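Local atomic coordinates of possible flavin reductase (Haemophilus somnus 129PT, PDB entry 2R0X), a protein that probably binds FMN and reduces flavins with NADPH, and belongs to the split-barrel flavin reductases. Residues V19-T24 against V67-L73; H31-A35 against L80-A85; L73-S78 against K145-V149. All blocks are in the same frame, centred on the assembly; numbering follows the deposited sequence.

In the fold
All three contacts lie in one flavin reductase-like domain and meet at the start of strand 17-25. Interaction 1 pairs that strand with strand 67-72, its centre about 4 Å from that of the chain. Interaction 2, its centre about 9 Å from that of interaction 1, sets helix 78-84 against strand 30-43, another sheet neighbour of strand 17-25. Interaction 3, its centre about 14 Å from those of both, holds the loop that leads from strand 67-72 into that helix against the start of strand 148-151. Interactions 1 and 2 alternate along the chain; interaction 3 follows interaction 1 and shares Leu73 with it. Thus strand 67-72 joins the curled antiparallel sheet, and the loop and helix after it pack back on that sheet.

Interaction 1: V19-T24 against V67-L73; sequences VHIVTT and VLMVNTL
Asn71 pairs with Ile21 through both its backbone and its amide. Its CG lies beside its own N (chi1 -60°), which turns ND2 back across the strand gap to Ile21 O at 2.9 Å. Asn71 N donates to the same oxygen from the opposite face of the carbonyl plane, so two bonds grip one acceptor. Asn71 OD1 is engaged by Asn115 ND2 and Leu109 N, which leaves the amide little freedom to flip. Next along this face, Thr23 OG1 packs on CB of selenomethionine Met69 at 3.3 Å and is hydrogen-bonded to Pro107 O, while the bent end of Met69 leads away.

On the other face His20 and Thr72 run side by side, pointing the same way; His20 ND1 and Thr72 OG1 form a hydrogen bond of 2.9 Å at the ring edge, in its plane. Val70 CG1 comes obliquely to the same ring, 3.5 Å from His20 ND1. At one end Leu73 points its isobutyl group across the gap, where CD1 meets Val19 CG1 at 3.9 Å and CD2 meets Ile21 CD1. At the other, Thr24 OG1 is anti to its N (chi1 -167°) and donates to Val67 O at 2.7 Å, from above the carbonyl plane. Alternating hydrogen-bonded and non-hydrogen-bonded pairs make this a regular antiparallel strand pair in the core of the split barrel-like fold.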
loop_
_atom_site.group_PDB
_atom_site.type_symbol
_atom_site.label_atom_id
_atom_site.label_comp_id
_atom_site.label_asym_id
_atom_site.label_seq_id
_atom_site.Cartn_x
_atom_site.Cartn_y
_atom_site.Cartn_z
ATOM N N VAL A 19 8.407 -1.390 4.311
ATOM C CA VAL A 19 9.449 -0.722 3.579
ATOM C C VAL A 19 10.079 -1.709 2.627
ATOM O O VAL A 19 10.377 -2.837 2.978
ATOM C CB VAL A 19 10.519 -0.156 4.526
ATOM C CG1 VAL A 19 11.556 0.653 3.738
ATOM C CG2 VAL A 19 9.910 0.724 5.623
ATOM N N HIS A 20 10.269 -1.289 1.393
ATOM C CA HIS A 20 10.781 -2.140 0.327
ATOM C C HIS A 20 11.900 -1.416 -0.405
ATOM O O HIS A 20 11.940 -0.164 -0.469
ATOM C CB HIS A 20 9.677 -2.440 -0.692
ATOM C CG HIS A 20 8.372 -2.763 -0.110
ATOM N ND1 HIS A 20 7.997 -4.046 0.200
ATOM C CD2 HIS A 20 7.373 -1.935 0.254
ATOM C CE1 HIS A 20 6.807 -3.978 0.768
ATOM N NE2 HIS A 20 6.405 -2.712 0.813
ATOM N N ILE A 21 12.814 -2.174 -1.010
ATOM C CA ILE A 21 13.752 -1.636 -1.970
ATOM C C ILE A 21 13.383 -2.261 -3.321
ATOM O O ILE A 21 13.339 -3.508 -3.454
ATOM C CB ILE A 21 15.206 -1.868 -1.593
ATOM C CG1 ILE A 21 15.537 -1.054 -0.343
ATOM C CG2 ILE A 21 16.118 -1.443 -2.753
ATOM C CD1 ILE A 21 16.907 -1.372 0.276
ATOM N N VAL A 22 12.995 -1.425 -4.268
ATOM C CA VAL A 22 12.493 -1.857 -5.567
ATOM C C VAL A 22 13.636 -1.713 -6.543
ATOM O O VAL A 22 14.179 -0.633 -6.697
ATOM C CB VAL A 22 11.289 -1.004 -5.959
ATOM C CG1 VAL A 22 10.807 -1.383 -7.387
ATOM C CG2 VAL A 22 10.153 -1.179 -4.901
ATOM N N THR A 23 13.978 -2.792 -7.251
ATOM C CA THR A 23 15.167 -2.789 -8.099
ATOM C C THR A 23 14.819 -3.273 -9.500
ATOM O O THR A 23 13.811 -3.895 -9.749
ATOM C CB THR A 23 16.216 -3.743 -7.531
ATOM O OG1 THR A 23 15.695 -5.052 -7.548
ATOM C CG2 THR A 23 16.632 -3.347 -6.108
ATOM N N THR A 24 15.744 -2.982 -10.413
ATOM C CA THR A 24 15.696 -3.471 -11.776
ATOM C C THR A 24 17.150 -3.560 -12.264
ATOM O O THR A 24 18.082 -3.041 -11.643
ATOM C CB THR A 24 14.805 -2.597 -12.696
ATOM O OG1 THR A 24 14.553 -3.288 -13.919
ATOM C CG2 THR A 24 15.429 -1.235 -12.999
ATOM N N VAL A 67 10.746 -4.820 -15.929
ATOM C CA VAL A 67 10.752 -5.809 -14.861
ATOM C C VAL A 67 11.217 -5.112 -13.604
ATOM O O VAL A 67 11.938 -4.102 -13.694
ATOM C CB VAL A 67 11.680 -7.007 -15.190
ATOM C CG1 VAL A 67 11.077 -7.854 -16.351
ATOM C CG2 VAL A 67 13.098 -6.574 -15.504
ATOM N N LEU A 68 10.819 -5.627 -12.448
ATOM C CA LEU A 68 11.319 -5.107 -11.185
ATOM C C LEU A 68 11.242 -6.226 -10.160
ATOM O O LEU A 68 10.489 -7.171 -10.283
ATOM C CB LEU A 68 10.562 -3.856 -10.739
ATOM C CG LEU A 68 9.079 -3.895 -10.475
ATOM C CD1 LEU A 68 8.741 -4.563 -9.158
ATOM C CD2 LEU A 68 8.542 -2.475 -10.444
HETATM N N MSE A 69 12.010 -6.025 -9.091
HETATM C CA MSE A 69 11.967 -6.858 -7.891
HETATM C C MSE A 69 11.520 -6.002 -6.716
HETATM O O MSE A 69 12.109 -4.934 -6.499
HETATM C CB MSE A 69 13.366 -7.386 -7.614
HETATM C CG MSE A 69 13.481 -8.261 -6.374
HETATM SE SE MSE A 69 12.945 -10.096 -6.551
HETATM C CE MSE A 69 14.331 -10.535 -7.861
ATOM N N VAL A 70 10.510 -6.451 -5.977
ATOM C CA VAL A 70 10.160 -5.821 -4.706
ATOM C C VAL A 70 10.878 -6.613 -3.613
ATOM O O VAL A 70 10.592 -7.780 -3.410
ATOM C CB VAL A 70 8.647 -5.800 -4.449
ATOM C CG1 VAL A 70 8.330 -5.214 -3.087
ATOM C CG2 VAL A 70 7.957 -4.966 -5.556
ATOM N N ASN A 71 11.815 -5.953 -2.943
ATOM C CA ASN A 71 12.557 -6.555 -1.820
ATOM C C ASN A 71 12.063 -5.960 -0.507
ATOM O O ASN A 71 12.417 -4.809 -0.174
ATOM C CB ASN A 71 14.058 -6.249 -1.992
ATOM C CG ASN A 71 14.619 -6.786 -3.273
ATOM O OD1 ASN A 71 14.851 -7.995 -3.403
ATOM N ND2 ASN A 71 14.848 -5.909 -4.236
ATOM N N THR A 72 11.197 -6.689 0.155
ATOM C CA THR A 72 10.603 -6.198 1.409
ATOM C C THR A 72 11.610 -6.375 2.543
ATOM O O THR A 72 12.250 -7.428 2.626
ATOM C CB THR A 72 9.315 -6.971 1.683
ATOM O OG1 THR A 72 8.443 -6.878 0.562
ATOM C CG2 THR A 72 8.604 -6.431 2.970
ATOM N N LEU A 73 11.812 -5.338 3.341
ATOM C CA LEU A 73 12.929 -5.283 4.270
ATOM C C LEU A 73 12.602 -5.856 5.646
ATOM O O LEU A 73 11.496 -5.698 6.167
ATOM C CB LEU A 73 13.420 -3.847 4.418
ATOM C CG LEU A 73 13.924 -3.151 3.154
ATOM C CD1 LEU A 73 14.510 -1.823 3.496
ATOM C CD2 LEU A 73 14.898 -4.005 2.352
#

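Interaction 2: H31-A35 against L80-A85; sequences HGFTA and LSNIFA. With ACT (acetate ion), chain F.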
loop_
_atom_site.group_PDB
_atom_site.type_symbol
_atom_site.label_atom_id
_atom_site.label_comp_id
_atom_site.label_asym_id
_atom_site.label_seq_id
_atom_site.Cartn_x
_atom_site.Cartn_y
_atom_site.Cartn_z
ATOM N N HIS A 31 19.814 -0.797 -10.604
ATOM C CA HIS A 31 19.105 0.438 -10.238
ATOM C C HIS A 31 18.096 0.072 -9.177
ATOM O O HIS A 31 17.477 -0.975 -9.248
ATOM C CB HIS A 31 18.389 1.053 -11.441
ATOM C CG HIS A 31 19.315 1.299 -12.570
ATOM N ND1 HIS A 31 20.115 2.410 -12.652
ATOM C CD2 HIS A 31 19.639 0.524 -13.625
ATOM C CE1 HIS A 31 20.860 2.340 -13.741
ATOM N NE2 HIS A 31 20.583 1.203 -14.355
ATOM N N GLY A 32 17.902 0.939 -8.217
ATOM C CA GLY A 32 16.823 0.677 -7.265
ATOM C C GLY A 32 16.478 1.899 -6.466
ATOM O O GLY A 32 17.174 2.904 -6.513
ATOM N N PHE A 33 15.409 1.795 -5.691
ATOM C CA PHE A 33 14.929 2.873 -4.847
ATOM C C PHE A 33 14.102 2.308 -3.701
ATOM O O PHE A 33 13.445 1.304 -3.830
ATOM C CB PHE A 33 14.125 3.927 -5.642
ATOM C CG PHE A 33 12.817 3.428 -6.207
ATOM C CD1 PHE A 33 12.780 2.739 -7.403
ATOM C CD2 PHE A 33 11.593 3.662 -5.576
ATOM C CE1 PHE A 33 11.606 2.285 -7.948
ATOM C CE2 PHE A 33 10.386 3.180 -6.161
ATOM C CZ PHE A 33 10.425 2.496 -7.332
ATOM N N THR A 34 14.122 3.032 -2.587
ATOM C CA THR A 34 13.275 2.703 -1.432
ATOM C C THR A 34 11.841 3.140 -1.705
ATOM O O THR A 34 11.615 4.272 -2.149
ATOM C CB THR A 34 13.823 3.346 -0.168
ATOM O OG1 THR A 34 15.152 2.882 0.010
ATOM C CG2 THR A 34 12.999 2.988 1.064
ATOM N N ALA A 35 10.888 2.271 -1.387
ATOM C CA ALA A 35 9.459 2.575 -1.566
ATOM C C ALA A 35 8.645 2.082 -0.399
ATOM O O ALA A 35 8.898 1.022 0.158
ATOM C CB ALA A 35 8.942 1.893 -2.830
ATOM N N LEU A 80 19.944 0.245 5.070
ATOM C CA LEU A 80 19.810 0.009 3.640
ATOM C C LEU A 80 18.639 0.818 3.071
ATOM O O LEU A 80 18.715 1.374 1.962
ATOM C CB LEU A 80 19.694 -1.483 3.357
ATOM C CG LEU A 80 19.981 -1.889 1.937
ATOM C CD1 LEU A 80 21.448 -1.643 1.567
ATOM C CD2 LEU A 80 19.618 -3.366 1.825
ATOM N N SER A 81 17.530 0.861 3.805
ATOM C CA SER A 81 16.403 1.690 3.438
ATOM C C SER A 81 16.836 3.140 3.216
ATOM O O SER A 81 16.530 3.774 2.185
ATOM C CB SER A 81 15.354 1.638 4.544
ATOM O OG SER A 81 14.298 2.525 4.275
ATOM N N ASN A 82 17.561 3.709 4.175
ATOM C CA ASN A 82 18.035 5.072 4.024
ATOM C C ASN A 82 18.961 5.221 2.832
ATOM O O ASN A 82 18.865 6.206 2.093
ATOM C CB ASN A 82 18.746 5.528 5.316
ATOM C CG ASN A 82 17.791 5.749 6.472
ATOM O OD1 ASN A 82 16.569 5.760 6.301
ATOM N ND2 ASN A 82 18.355 5.968 7.663
ATOM N N ILE A 83 19.871 4.295 2.628
ATOM C CA ILE A 83 20.798 4.380 1.526
ATOM C C ILE A 83 20.083 4.416 0.168
ATOM O O ILE A 83 20.447 5.200 -0.717
ATOM C CB ILE A 83 21.781 3.183 1.618
ATOM C CG1 ILE A 83 22.792 3.439 2.743
ATOM C CG2 ILE A 83 22.445 2.860 0.258
ATOM C CD1 ILE A 83 23.493 2.160 3.191
ATOM N N PHE A 84 19.067 3.587 0.018
ATOM C CA PHE A 84 18.310 3.543 -1.225
ATOM C C PHE A 84 17.244 4.643 -1.389
ATOM O O PHE A 84 16.593 4.738 -2.405
ATOM C CB PHE A 84 17.724 2.146 -1.442
ATOM C CG PHE A 84 18.679 1.200 -2.124
ATOM C CD1 PHE A 84 19.589 0.453 -1.406
ATOM C CD2 PHE A 84 18.592 1.039 -3.510
ATOM C CE1 PHE A 84 20.464 -0.400 -2.094
ATOM C CE2 PHE A 84 19.448 0.177 -4.143
ATOM C CZ PHE A 84 20.372 -0.560 -3.411
ATOM N N ALA A 85 17.156 5.518 -0.396
ATOM C CA ALA A 85 16.338 6.739 -0.459
ATOM C C ALA A 85 17.153 7.991 -0.652
ATOM O O ALA A 85 16.588 9.082 -0.623
ATOM C CB ALA A 85 15.528 6.864 0.850
HETATM C C ACT F . 19.675 0.909 -18.163
HETATM O O ACT F . 19.867 2.100 -18.329
HETATM O OXT ACT F . 20.287 0.457 -17.195
HETATM C CH3 ACT F . 18.947 0.056 -19.163
#
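Thr34 fits its hydroxyl into the turn Ser81-Phe84 of the helix and carries the tight part of the contact. With OG1 opposite the carbonyl carbon (chi1 -58°), it donates to Ser81 O at 2.7 Å, in the carbonyl plane and on a lone pair. Thr34 OG1 also lies 3.0 Å from Phe84 CB, and the methyl CG2 rests on Ser81 OG at 3.5 Å, a hydroxyl that is itself hydrogen-bonded to Tyr155. Thr34 N adds a bond to Phe84 O, approaching from well above the carbonyl plane. The axes of strand segment 31-35 and helix segment 80-84 pass 6.9 Å apart at 116°, a helix laid across the strands of the split barrel-like sheet and fastened through Ser81 and Phe84. Phe84 turns its ring edge to the backbone of Gly32, CD2 lying 3.7 Å from Gly32 C; with no side chain there, the ring can come close to the strand. Phe94 meets the same ring edge-to-face.

Toward the surface the fit slackens: exposed Ala85 meets Thr34 through CB, 4.0 Å from Thr34 CB. Phe33 leaves the strand away from the helix, its ring edge-to-face with Phe62. Buried His31, also pointing away, stacks on His61; His31 NE2 and His61 ND1 share an acetate, probably from the crystallisation liquor.

Interaction 3: L73-S78 against K145-V149; sequences LTAEQS and KNALV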
loop_
_atom_site.group_PDB
_atom_site.type_symbol
_atom_site.label_atom_id
_atom_site.label_comp_id
_atom_site.label_asym_id
_atom_site.label_seq_id
_atom_site.Cartn_x
_atom_site.Cartn_y
_atom_site.Cartn_z
ATOM N N LEU A 73 11.812 -5.338 3.341
ATOM C CA LEU A 73 12.929 -5.283 4.270
ATOM C C LEU A 73 12.602 -5.856 5.646
ATOM O O LEU A 73 11.496 -5.698 6.167
ATOM C CB LEU A 73 13.420 -3.847 4.418
ATOM C CG LEU A 73 13.924 -3.151 3.154
ATOM C CD1 LEU A 73 14.510 -1.823 3.496
ATOM C CD2 LEU A 73 14.898 -4.005 2.352
ATOM N N THR A 74 13.624 -6.475 6.229
ATOM C CA THR A 74 13.569 -6.893 7.624
ATOM C C THR A 74 13.854 -5.695 8.528
ATOM O O THR A 74 14.381 -4.660 8.123
ATOM C CB THR A 74 14.594 -7.983 7.981
ATOM O OG1 THR A 74 15.872 -7.375 8.025
ATOM C CG2 THR A 74 14.577 -9.176 6.996
ATOM N N ALA A 75 13.579 -5.887 9.812
ATOM C CA ALA A 75 13.802 -4.869 10.854
ATOM C C ALA A 75 15.250 -4.492 10.953
ATOM O O ALA A 75 15.546 -3.422 11.485
ATOM C CB ALA A 75 13.270 -5.358 12.207
ATOM N N GLU A 76 16.157 -5.358 10.473
ATOM C CA GLU A 76 17.585 -5.125 10.525
ATOM C C GLU A 76 18.109 -4.307 9.373
ATOM O O GLU A 76 19.302 -3.976 9.352
ATOM C CB GLU A 76 18.327 -6.466 10.567
ATOM C CG GLU A 76 18.116 -7.253 11.852
ATOM C CD GLU A 76 16.735 -7.866 11.991
ATOM O OE1 GLU A 76 16.184 -8.453 11.045
ATOM O OE2 GLU A 76 16.146 -7.752 13.093
ATOM N N GLN A 77 17.268 -3.946 8.400
ATOM C CA GLN A 77 17.724 -3.307 7.166
ATOM C C GLN A 77 17.365 -1.828 7.037
ATOM O O GLN A 77 17.226 -1.295 5.944
ATOM C CB GLN A 77 17.200 -4.115 5.965
ATOM C CG GLN A 77 17.888 -5.458 5.871
ATOM C CD GLN A 77 17.320 -6.371 4.806
ATOM O OE1 GLN A 77 16.108 -6.570 4.680
ATOM N NE2 GLN A 77 18.213 -7.044 4.050
ATOM N N SER A 78 17.223 -1.124 8.163
ATOM C CA SER A 78 16.895 0.285 8.089
ATOM C C SER A 78 17.994 1.167 7.488
ATOM O O SER A 78 17.678 2.152 6.829
ATOM C CB SER A 78 16.476 0.831 9.449
ATOM O OG SER A 78 17.505 0.813 10.403
ATOM N N LYS A 145 11.382 -14.003 10.659
ATOM C CA LYS A 145 12.044 -12.712 10.699
ATOM C C LYS A 145 11.057 -11.625 11.031
ATOM O O LYS A 145 9.842 -11.820 10.905
ATOM C CB LYS A 145 12.786 -12.415 9.412
ATOM C CG LYS A 145 13.835 -13.459 9.213
ATOM C CD LYS A 145 14.893 -13.073 8.269
ATOM C CE LYS A 145 15.916 -14.236 8.116
ATOM N NZ LYS A 145 17.047 -13.819 7.302
ATOM N N ASN A 146 11.570 -10.499 11.496
ATOM C CA ASN A 146 10.732 -9.354 11.829
ATOM C C ASN A 146 10.796 -8.334 10.697
ATOM O O ASN A 146 11.819 -8.167 10.057
ATOM C CB ASN A 146 11.200 -8.719 13.113
ATOM C CG ASN A 146 11.170 -9.679 14.281
ATOM O OD1 ASN A 146 12.160 -9.855 14.978
ATOM N ND2 ASN A 146 10.085 -10.353 14.434
ATOM N N ALA A 147 9.657 -7.668 10.470
ATOM C CA ALA A 147 9.509 -6.695 9.368
ATOM C C ALA A 147 9.922 -5.313 9.793
ATOM O O ALA A 147 9.663 -4.895 10.941
ATOM C CB ALA A 147 8.045 -6.627 8.925
ATOM N N LEU A 148 10.490 -4.577 8.862
ATOM C CA LEU A 148 10.702 -3.148 9.043
ATOM C C LEU A 148 9.409 -2.405 8.702
ATOM O O LEU A 148 8.844 -2.567 7.635
ATOM C CB LEU A 148 11.794 -2.652 8.098
ATOM C CG LEU A 148 12.293 -1.247 8.338
ATOM C CD1 LEU A 148 12.906 -1.058 9.739
ATOM C CD2 LEU A 148 13.294 -0.838 7.262
ATOM N N VAL A 149 9.028 -1.499 9.587
ATOM C CA VAL A 149 7.853 -0.647 9.405
ATOM C C VAL A 149 8.245 0.788 9.659
ATOM O O VAL A 149 9.014 1.050 10.589
ATOM C CB VAL A 149 6.658 -1.129 10.259
ATOM C CG1 VAL A 149 5.518 -0.099 10.353
ATOM C CG2 VAL A 149 6.124 -2.474 9.732
HETATM O O HOH W 1 8.810 -4.559 5.767
HETATM O O HOH W 2 14.363 -10.293 11.774
HETATM O O HOH W 3 14.318 -8.495 14.726
#
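Leu148 lies alongside Leu73, the two side chains pointing the same way, with Leu148 CD2 4.1 Å from Leu73 CD1. Leu148 CB sits 3.3 Å from Thr74 O. A chi1 of -170° swings the rest of the branch away from the backbone N and under the turn, where CD2 reaches the CA of Ser78 and CD1 touches Ser78 CB. Tyr155 and Val19 pack on the same leucine. Behind these side chains Leu148 N donates to Leu73 O and Ala75 N to Asn146 O, and a water joins Leu73 O to Leu148 O.

The two bonds frame a single bridge between Thr74 and Ala147, where the entry to strand 148-151 meets a type I turn, Thr74 to Gln77, that leads into helix 78-84 with Gln77 at its N-cap. Gln77 folds back so that OE1 takes the N-H of Thr74 on a lone pair, 2.9 Å away. Thr74 OG1, tucked between its N and carbonyl carbon (chi1 73°), accepts from Glu76 N, an ST turn.

The Thr74 methyl CG2 obliquely crosses the extended Lys145 chain, 4.1 Å from CD, while the ammonium goes on to a salt bridge with Asp111. Nearer the solvent, Ala75 CB meets Asn146 CB, and two waters connect the Glu76 carboxylate with Asn146, one at its backbone N, the other at OD1. Lys145 O accepts from Arg151 of the second subunit, at the dimer interface.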